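Local coordinates for chain length determinant protein (Shigella flexneri, PDB 4E2H) that probably regulates the chain length of lipopolysaccharide O-antigen, here represented by its periplasmic domain, at residues Q19-Q24 with A231-M236; S56-L61 with Q108-K113; L74-S79 with L87-V92; Q166-Q171 with L186-L191. All blocks are in the same frame, centred on the assembly; numbering follows the deposited sequence.

Contact 1. Residues Q19-Q24 with A231-M236; sequences QPDVGQ and AYRYVM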
# COMPACT_ATOMS: atom_id res chain seq x y z
N GLN C 19 2.05 3.29 22.58
CA GLN C 19 1.62 3.64 21.24
C GLN C 19 0.19 4.19 21.22
O GLN C 19 -0.65 3.76 22.00
CB GLN C 19 1.66 2.40 20.36
CG GLN C 19 0.58 1.40 20.72
CD GLN C 19 0.73 0.08 20.03
OE1 GLN C 19 1.67 -0.13 19.24
NE2 GLN C 19 -0.21 -0.84 20.30
N PRO C 20 -0.10 5.11 20.31
CA PRO C 20 -1.47 5.65 20.35
C PRO C 20 -2.44 4.55 19.88
O PRO C 20 -2.01 3.75 19.04
CB PRO C 20 -1.42 6.79 19.33
CG PRO C 20 -0.36 6.30 18.27
CD PRO C 20 0.55 5.29 18.99
N ASP C 21 -3.67 4.49 20.40
CA ASP C 21 -4.58 3.42 19.95
C ASP C 21 -5.24 3.70 18.61
O ASP C 21 -5.02 4.76 18.00
CB ASP C 21 -5.60 2.97 21.02
CG ASP C 21 -6.30 4.14 21.72
OD1 ASP C 21 -7.20 4.76 21.10
OD2 ASP C 21 -5.98 4.40 22.92
N VAL C 22 -6.04 2.73 18.17
CA VAL C 22 -6.71 2.74 16.87
C VAL C 22 -7.62 3.96 16.66
O VAL C 22 -7.50 4.63 15.63
CB VAL C 22 -7.48 1.43 16.64
CG1 VAL C 22 -8.25 1.49 15.35
CG2 VAL C 22 -6.53 0.23 16.69
N GLY C 23 -8.52 4.26 17.59
CA GLY C 23 -9.28 5.50 17.52
C GLY C 23 -8.42 6.59 18.18
O GLY C 23 -8.16 6.53 19.37
N GLN C 24 -8.05 7.62 17.42
CA GLN C 24 -6.77 8.32 17.62
C GLN C 24 -6.04 7.77 16.42
O GLN C 24 -6.10 6.57 16.18
CB GLN C 24 -6.03 7.81 18.87
CG GLN C 24 -6.26 8.53 20.23
CD GLN C 24 -5.30 8.04 21.34
OE1 GLN C 24 -4.89 6.88 21.35
NE2 GLN C 24 -4.92 8.94 22.24
N ALA C 231 1.21 11.06 18.50
CA ALA C 231 2.37 10.20 18.46
C ALA C 231 2.30 9.09 19.52
O ALA C 231 2.97 8.06 19.36
CB ALA C 231 3.63 11.03 18.65
N TYR C 232 1.50 9.29 20.58
CA TYR C 232 1.54 8.46 21.80
C TYR C 232 0.23 8.52 22.59
O TYR C 232 -0.67 9.32 22.28
CB TYR C 232 2.67 8.95 22.72
CG TYR C 232 2.31 10.24 23.45
CD1 TYR C 232 2.57 11.48 22.88
CD2 TYR C 232 1.70 10.22 24.70
CE1 TYR C 232 2.23 12.66 23.52
CE2 TYR C 232 1.35 11.39 25.35
CZ TYR C 232 1.62 12.61 24.75
OH TYR C 232 1.28 13.79 25.38
N ARG C 233 0.11 7.67 23.62
CA ARG C 233 -0.96 7.82 24.60
C ARG C 233 -0.42 7.56 26.00
O ARG C 233 0.51 6.77 26.20
CB ARG C 233 -2.18 6.94 24.29
CG ARG C 233 -2.28 5.66 25.12
CD ARG C 233 -3.58 4.91 24.89
NE ARG C 233 -3.45 3.48 25.17
CZ ARG C 233 -3.53 2.93 26.39
NH1 ARG C 233 -3.74 3.70 27.46
NH2 ARG C 233 -3.40 1.62 26.54
N TYR C 234 -0.98 8.27 26.98
CA TYR C 234 -0.55 8.13 28.36
C TYR C 234 -1.16 6.88 28.98
O TYR C 234 -2.38 6.72 28.96
CB TYR C 234 -1.00 9.35 29.15
CG TYR C 234 -0.03 10.49 29.09
CD1 TYR C 234 1.33 10.27 29.24
CD2 TYR C 234 -0.46 11.80 28.90
CE1 TYR C 234 2.24 11.32 29.21
CE2 TYR C 234 0.43 12.86 28.87
CZ TYR C 234 1.78 12.62 29.03
OH TYR C 234 2.68 13.68 29.00
N VAL C 235 -0.32 6.01 29.51
CA VAL C 235 -0.83 4.96 30.39
C VAL C 235 -0.96 5.56 31.81
O VAL C 235 -1.88 5.24 32.57
CB VAL C 235 0.07 3.71 30.38
CG1 VAL C 235 -0.65 2.55 31.03
CG2 VAL C 235 0.46 3.35 28.95
N MSE C 236 -0.02 6.44 32.15
CA MSE C 236 -0.09 7.24 33.36
C MSE C 236 0.65 8.55 33.10
O MSE C 236 1.78 8.55 32.61
CB MSE C 236 0.57 6.51 34.53
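D21 holds its carboxylate between two bases. OD2 faces R233 within the chain, and OD1 forms a salt bridge to K120 of the second subunit, its strongest polar partner. Toward R233 the evidence points to charge attraction alone: D21 OD2 is 3.5 Å from R233 NE but lies well out of the guanidinium plane, so no N-H is aimed at it. The two side chains cross at about a right angle, and the same oxygen presses against the aliphatic part of the arginine, with D21 OD2 3.1 Å from R233 CD. The R233 chain runs extended from CG to NE, and R233 CG passes Q19 O at 4.0 Å. These residues lie where the loop after strand 12-18 meets the short strand 233-234, outermost of the sheet within this chain and paired to strand 12-18 by backbone bonds between R233 and T18; a classic beta bulge follows, V235 and M236 both facing I16. P20 meets backbone instead: P20 CD is 3.7 Å from A231 O, and P20 CB is 4.0 Å from Y232 O. The Y232 side chain starts away from this loop, and its ring meets that of F54 on helix 43-65.

Contact 2. Residues S56-L61 with Q108-K113; sequences SAFSAL and QQVDDK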
# COMPACT_ATOMS: atom_id res chain seq x y z
N SER C 56 12.14 8.35 19.48
CA SER C 56 13.42 8.67 18.87
C SER C 56 13.71 10.15 19.12
O SER C 56 14.79 10.50 19.58
CB SER C 56 13.47 8.28 17.38
OG SER C 56 12.95 9.30 16.54
N ALA C 57 12.75 11.02 18.84
CA ALA C 57 12.97 12.44 19.09
C ALA C 57 13.22 12.62 20.59
O ALA C 57 13.85 13.59 21.02
CB ALA C 57 11.77 13.25 18.64
N PHE C 58 12.72 11.68 21.39
CA PHE C 58 12.91 11.78 22.83
C PHE C 58 14.35 11.41 23.23
O PHE C 58 14.96 12.05 24.10
CB PHE C 58 11.91 10.90 23.56
CG PHE C 58 11.68 11.32 24.98
CD1 PHE C 58 10.74 12.29 25.27
CD2 PHE C 58 12.40 10.73 26.01
CE1 PHE C 58 10.52 12.68 26.57
CE2 PHE C 58 12.18 11.11 27.33
CZ PHE C 58 11.24 12.09 27.61
N SER C 59 14.88 10.37 22.60
CA SER C 59 16.28 9.99 22.81
C SER C 59 17.19 11.15 22.44
O SER C 59 18.26 11.31 23.01
CB SER C 59 16.63 8.78 21.94
OG SER C 59 15.72 7.71 22.13
N ALA C 60 16.80 11.93 21.44
CA ALA C 60 17.62 13.05 21.03
C ALA C 60 17.56 14.12 22.11
O ALA C 60 18.58 14.72 22.44
CB ALA C 60 17.17 13.59 19.70
N LEU C 61 16.38 14.34 22.67
CA LEU C 61 16.21 15.37 23.69
C LEU C 61 17.07 15.04 24.91
O LEU C 61 17.72 15.93 25.49
CB LEU C 61 14.76 15.50 24.10
CG LEU C 61 14.42 16.61 25.08
CD1 LEU C 61 15.07 17.93 24.66
CD2 LEU C 61 12.89 16.76 25.24
N GLN C 108 5.63 17.42 25.76
CA GLN C 108 4.85 18.27 24.87
C GLN C 108 5.78 18.98 23.88
O GLN C 108 5.34 19.48 22.86
CB GLN C 108 4.03 19.28 25.67
CG GLN C 108 3.07 20.13 24.84
CD GLN C 108 2.03 19.29 24.09
OE1 GLN C 108 1.47 18.33 24.63
NE2 GLN C 108 1.77 19.67 22.83
N GLN C 109 7.08 18.99 24.19
CA GLN C 109 8.04 19.66 23.33
C GLN C 109 8.42 18.72 22.21
O GLN C 109 8.67 19.13 21.07
CB GLN C 109 9.27 20.08 24.13
CG GLN C 109 10.46 20.51 23.27
CD GLN C 109 11.69 20.83 24.10
OE1 GLN C 109 11.70 21.79 24.87
NE2 GLN C 109 12.73 20.01 23.97
N VAL C 110 8.46 17.43 22.53
CA VAL C 110 8.73 16.43 21.52
C VAL C 110 7.45 16.13 20.75
O VAL C 110 7.49 15.96 19.53
CB VAL C 110 9.32 15.15 22.14
CG1 VAL C 110 9.40 14.05 21.10
CG2 VAL C 110 10.70 15.44 22.72
N ASP C 111 6.31 16.11 21.44
CA ASP C 111 5.05 15.86 20.75
C ASP C 111 4.75 16.96 19.75
O ASP C 111 3.91 16.80 18.86
CB ASP C 111 3.89 15.73 21.73
CG ASP C 111 2.54 15.61 21.03
OD1 ASP C 111 2.47 14.94 19.97
OD2 ASP C 111 1.55 16.20 21.53
N ASP C 112 5.42 18.10 19.88
CA ASP C 112 5.26 19.16 18.89
C ASP C 112 6.27 18.99 17.77
O ASP C 112 5.95 19.20 16.61
CB ASP C 112 5.40 20.53 19.54
CG ASP C 112 4.12 20.96 20.23
OD1 ASP C 112 3.14 20.17 20.23
OD2 ASP C 112 4.10 22.09 20.77
N LYS C 113 7.50 18.61 18.13
CA LYS C 113 8.52 18.41 17.12
C LYS C 113 8.08 17.32 16.12
O LYS C 113 8.08 17.53 14.91
CB LYS C 113 9.86 18.05 17.76
CG LYS C 113 10.96 17.74 16.75
CD LYS C 113 12.34 17.69 17.41
CE LYS C 113 13.43 17.45 16.35
NZ LYS C 113 14.77 17.03 16.91
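V110 points both methyl groups at helix 43-65, and the apolar contacts gather round it. CG1 stands anti to the backbone N (chi1 172°), which aims it at the small side chain of A57, with V110 CG1 to A57 CB at 3.5 Å. V110 CG2, the other branch, lies 3.6 Å from L61 CD2 and a looser 4.1 Å from F58 CD1, whose side chain crosses the valine at about a right angle. The alanine sits where the backbones come nearest, A57 CA to V110 CA being 6.3 Å, while the axes of the two short segments approach to 9.6 Å at 127° between their chain directions. Toward solvent the chemistry changes. Q109, an exposed residue, has an extended chain that brings NE2 to 3.2 Å from L61 CD1, an amide beside a methyl with no hydrogen bond across the segments. K113 also points toward helix 43-65, but the approach is loose, K113 CD to A57 CB being 4.6 Å. F58 and L61 also rest on L74 of strand 74-78, while V114 and I107 of the long helix 97-164 continue the surface against A57 and F58, so helix 43-65 packs on both helix 97-164 and strand 74-78.

Contact 3. Residues L74-S79 with L87-V92; sequences LTIEPS and LTVSYV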
# COMPACT_ATOMS: atom_id res chain seq x y z
N LEU C 74 17.20 13.13 31.65
CA LEU C 74 15.91 12.74 31.09
C LEU C 74 15.97 11.25 30.71
O LEU C 74 16.94 10.82 30.08
CB LEU C 74 15.58 13.58 29.85
CG LEU C 74 14.12 13.48 29.42
CD1 LEU C 74 13.22 13.67 30.63
CD2 LEU C 74 13.76 14.50 28.33
N THR C 75 14.96 10.47 31.06
CA THR C 75 15.07 9.02 30.86
C THR C 75 13.94 8.38 30.04
O THR C 75 12.77 8.78 30.14
CB THR C 75 15.17 8.29 32.22
OG1 THR C 75 16.39 8.67 32.88
CG2 THR C 75 15.15 6.78 32.01
N ILE C 76 14.30 7.37 29.24
CA ILE C 76 13.31 6.58 28.49
C ILE C 76 13.80 5.14 28.30
O ILE C 76 14.91 4.89 27.81
CB ILE C 76 12.98 7.18 27.09
CG1 ILE C 76 12.14 6.20 26.26
CG2 ILE C 76 14.26 7.48 26.33
CD1 ILE C 76 10.64 6.49 26.26
N GLU C 77 12.96 4.19 28.68
CA GLU C 77 13.35 2.81 28.59
C GLU C 77 12.09 2.00 28.71
O GLU C 77 11.10 2.48 29.28
CB GLU C 77 14.29 2.47 29.73
CG GLU C 77 13.85 3.09 31.05
CD GLU C 77 14.63 2.55 32.23
OE1 GLU C 77 15.16 1.41 32.11
OE2 GLU C 77 14.72 3.26 33.26
N PRO C 78 12.10 0.78 28.16
CA PRO C 78 10.93 -0.11 28.27
C PRO C 78 10.55 -0.34 29.74
O PRO C 78 11.40 -0.71 30.55
CB PRO C 78 11.40 -1.40 27.58
CG PRO C 78 12.90 -1.22 27.28
CD PRO C 78 13.17 0.25 27.30
N SER C 79 9.28 -0.10 30.08
CA SER C 79 8.83 -0.18 31.45
C SER C 79 9.16 -1.57 31.97
O SER C 79 9.89 -1.73 32.95
CB SER C 79 7.33 0.08 31.53
OG SER C 79 6.98 1.13 30.65
N LEU C 87 6.51 2.19 27.44
CA LEU C 87 7.74 2.94 27.62
C LEU C 87 7.61 3.88 28.82
O LEU C 87 6.55 4.46 29.06
CB LEU C 87 8.08 3.74 26.36
CG LEU C 87 8.86 3.09 25.21
CD1 LEU C 87 8.78 4.01 23.97
CD2 LEU C 87 10.34 2.80 25.56
N THR C 88 8.71 4.02 29.55
CA THR C 88 8.71 4.77 30.78
C THR C 88 9.70 5.91 30.68
O THR C 88 10.88 5.70 30.38
CB THR C 88 9.17 3.90 31.94
OG1 THR C 88 8.23 2.84 32.13
CG2 THR C 88 9.30 4.75 33.23
N VAL C 89 9.21 7.12 30.94
CA VAL C 89 10.05 8.30 30.87
C VAL C 89 10.11 8.96 32.23
O VAL C 89 9.11 8.98 32.95
CB VAL C 89 9.51 9.31 29.87
CG1 VAL C 89 9.26 8.61 28.55
CG2 VAL C 89 8.21 9.92 30.40
N SER C 90 11.27 9.50 32.57
CA SER C 90 11.44 10.11 33.88
C SER C 90 12.40 11.28 33.80
O SER C 90 13.42 11.23 33.10
CB SER C 90 11.97 9.08 34.89
OG SER C 90 13.38 8.99 34.80
N TYR C 91 12.07 12.35 34.53
CA TYR C 91 12.96 13.49 34.63
C TYR C 91 13.33 13.77 36.09
O TYR C 91 12.50 13.64 37.00
CB TYR C 91 12.36 14.71 33.94
CG TYR C 91 13.15 15.96 34.17
CD1 TYR C 91 14.31 16.21 33.46
CD2 TYR C 91 12.76 16.90 35.12
CE1 TYR C 91 15.06 17.36 33.67
CE2 TYR C 91 13.49 18.05 35.35
CZ TYR C 91 14.64 18.27 34.62
OH TYR C 91 15.37 19.42 34.85
N VAL C 92 14.58 14.17 36.31
CA VAL C 92 15.11 14.38 37.66
C VAL C 92 15.27 15.87 38.00
O VAL C 92 16.24 16.50 37.58
CB VAL C 92 16.50 13.73 37.82
CG1 VAL C 92 17.06 14.04 39.20
CG2 VAL C 92 16.41 12.23 37.58
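I76 meets the partner strand at each step from CB to its tip. I76 CB is still next to backbone, 4.2 Å from T88 O; I76 CG1, anti to the backbone N (chi1 170°), passes L87 CD2 at 3.9 Å; and I76 CD1 at the tip ends 3.4 Å from V89 CG1, close also to L87 CB. I76 and V89 form a non-hydrogen-bonded pair, their side chains side by side and pointing the same way. The two strands form an antiparallel beta hairpin at one edge of the chain's four-stranded sheet, with strand 87-92 inward and bonded next to strand 12-18. Its register is fixed by the hydrogen-bonded pairs T75 with S90 and E77 with T88: T75 N donates to S90 O at 2.7 Å, and T88 N donates to E77 O at 2.9 Å. L74 and Y91 continue the face of I76, L74 CD1 sitting at the edge of the tyrosine ring and 3.6 Å from Y91 CB. F58 of helix 43-65 lies on L74 and I76, and L103 of helix 97-164 on V89 and Y91. Past the last strand residue, S79 OG and T88 OG1 share a 2.6 Å hydrogen bond whose donor may be either hydroxyl.

Contact 4. Residues Q166-Q171 with L186-L191; sequences QVTKPQ and LGSEAL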
# COMPACT_ATOMS: atom_id res chain seq x y z
N GLN C 166 -17.60 -2.22 -54.28
CA GLN C 166 -18.76 -1.35 -54.35
C GLN C 166 -19.87 -1.73 -53.36
O GLN C 166 -21.02 -1.88 -53.77
CB GLN C 166 -19.33 -1.32 -55.77
CG GLN C 166 -18.34 -0.89 -56.84
CD GLN C 166 -18.91 -1.00 -58.25
OE1 GLN C 166 -19.76 -1.86 -58.52
NE2 GLN C 166 -18.46 -0.12 -59.14
N VAL C 167 -19.53 -1.90 -52.08
CA VAL C 167 -20.54 -2.09 -51.04
C VAL C 167 -20.73 -0.78 -50.27
O VAL C 167 -19.76 -0.22 -49.73
CB VAL C 167 -20.15 -3.19 -50.05
CG1 VAL C 167 -21.27 -3.41 -49.04
CG2 VAL C 167 -19.82 -4.47 -50.79
N THR C 168 -21.96 -0.31 -50.19
CA THR C 168 -22.23 0.97 -49.53
C THR C 168 -23.10 0.77 -48.29
O THR C 168 -23.10 1.60 -47.37
CB THR C 168 -22.90 1.94 -50.50
OG1 THR C 168 -23.81 1.20 -51.33
CG2 THR C 168 -21.86 2.64 -51.38
N LYS C 169 -23.84 -0.33 -48.27
CA LYS C 169 -24.78 -0.60 -47.20
C LYS C 169 -24.54 -1.96 -46.60
O LYS C 169 -24.08 -2.88 -47.28
CB LYS C 169 -26.21 -0.55 -47.72
CG LYS C 169 -26.60 0.76 -48.40
CD LYS C 169 -26.66 1.91 -47.39
CE LYS C 169 -27.90 2.78 -47.67
NZ LYS C 169 -27.71 4.18 -47.22
N PRO C 170 -24.87 -2.09 -45.31
CA PRO C 170 -24.70 -3.35 -44.58
C PRO C 170 -25.13 -4.55 -45.42
O PRO C 170 -26.20 -4.52 -46.05
CB PRO C 170 -25.64 -3.18 -43.38
CG PRO C 170 -25.64 -1.70 -43.13
CD PRO C 170 -25.50 -1.04 -44.48
N GLN C 171 -24.31 -5.59 -45.42
CA GLN C 171 -24.58 -6.84 -46.12
C GLN C 171 -25.08 -7.93 -45.16
O GLN C 171 -25.37 -9.06 -45.58
CB GLN C 171 -23.31 -7.32 -46.82
CG GLN C 171 -22.73 -6.34 -47.83
CD GLN C 171 -23.57 -6.22 -49.07
OE1 GLN C 171 -23.93 -5.11 -49.48
NE2 GLN C 171 -23.91 -7.36 -49.67
N LEU C 186 -19.89 -3.81 -43.36
CA LEU C 186 -20.73 -2.72 -42.81
C LEU C 186 -20.96 -1.71 -43.93
O LEU C 186 -21.78 -0.79 -43.82
CB LEU C 186 -20.07 -2.04 -41.62
CG LEU C 186 -19.53 -2.96 -40.51
CD1 LEU C 186 -18.62 -2.20 -39.56
CD2 LEU C 186 -20.66 -3.64 -39.75
N GLY C 187 -20.23 -1.89 -45.02
CA GLY C 187 -20.43 -1.02 -46.16
C GLY C 187 -19.79 0.33 -45.92
O GLY C 187 -19.53 0.72 -44.78
N SER C 188 -19.56 1.03 -47.02
CA SER C 188 -18.67 2.17 -47.05
C SER C 188 -19.35 3.41 -46.51
O SER C 188 -18.69 4.35 -46.08
CB SER C 188 -18.18 2.42 -48.48
OG SER C 188 -19.29 2.43 -49.36
N GLU C 189 -20.67 3.43 -46.52
CA GLU C 189 -21.31 4.57 -45.89
C GLU C 189 -21.11 4.56 -44.36
O GLU C 189 -20.91 5.61 -43.74
CB GLU C 189 -22.78 4.69 -46.29
CG GLU C 189 -22.97 5.70 -47.40
CD GLU C 189 -24.44 5.92 -47.74
OE1 GLU C 189 -25.14 4.93 -48.04
OE2 GLU C 189 -24.89 7.10 -47.70
N ALA C 190 -21.14 3.37 -43.75
CA ALA C 190 -20.90 3.27 -42.31
C ALA C 190 -19.42 3.44 -41.96
O ALA C 190 -19.08 4.22 -41.07
CB ALA C 190 -21.43 1.95 -41.76
N LEU C 191 -18.54 2.70 -42.65
CA LEU C 191 -17.13 2.79 -42.33
C LEU C 191 -16.64 4.24 -42.49
O LEU C 191 -15.86 4.73 -41.68
CB LEU C 191 -16.30 1.81 -43.18
CG LEU C 191 -16.58 0.30 -43.13
CD1 LEU C 191 -15.58 -0.45 -43.99
CD2 LEU C 191 -16.56 -0.31 -41.70
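Helix 187-195 begins against the loop that leaves the long helix 97-164, and two loop carbonyls receive N-H groups of its first turn. The central acceptor is V167 O, gripped twice by S188: the backbone N lies 3.0 Å from V167 O, and S188 OG donates to the same oxygen at 2.7 Å. The two donors reach it from opposite faces of the carbonyl plane, so the peptide is held from both sides. A chi1 of 50° puts the hydroxyl of S188 between its own N and carbonyl carbon, which turns it back to that oxygen and leaves S188 OG 3.3 Å from T168 CG2. One residue on, E189 N donates to T168 O at 3.2 Å. These bonds hold the new helix to the residues that follow a Schellman motif, in which Q166, with positive phi, ends the long helix. G187 also has a positive phi, 77°, and the backbones are close here, T168 CA to G187 CA being 4.3 Å. On the outer side, K169 starts away from the helix, but its chain bends at chi2 and chi3 and returns to E189. K169 NZ meets E189 OE1 at 2.8 Å, on the syn side and 32° out of the carboxylate plane, a hydrogen-bonded salt bridge; NZ has a weak second bond to Q164 O of the second subunit. P170, whose CD lies 3.8 Å from L186 O, packs on L191 of that subunit, whereas V167 touches P170 of the third.

In the fold
Contacts 1, 2 and 3 cluster at one end of the elongated chain, with centres 13 to 17 Å apart, while contact 4 lies at the other, 72 to 85 Å from them. Contact 2 is the buried one and almost wholly apolar; it joins contact 3 directly, F58 CZ reaching L74 CD2 at 3.6 Å, and contact 1 through Y232 beside D111. Contacts 1 and 3 engage the same sheet, but 3 is knit by backbone hydrogen bonds and 1 relies on charge and carbonyl packing. Contact 4, partly buried, combines bonds to a helix start with a salt bridge. All four touch neighbouring subunits: 1, 3 and 4 the second, 2, 3 and 4 the third.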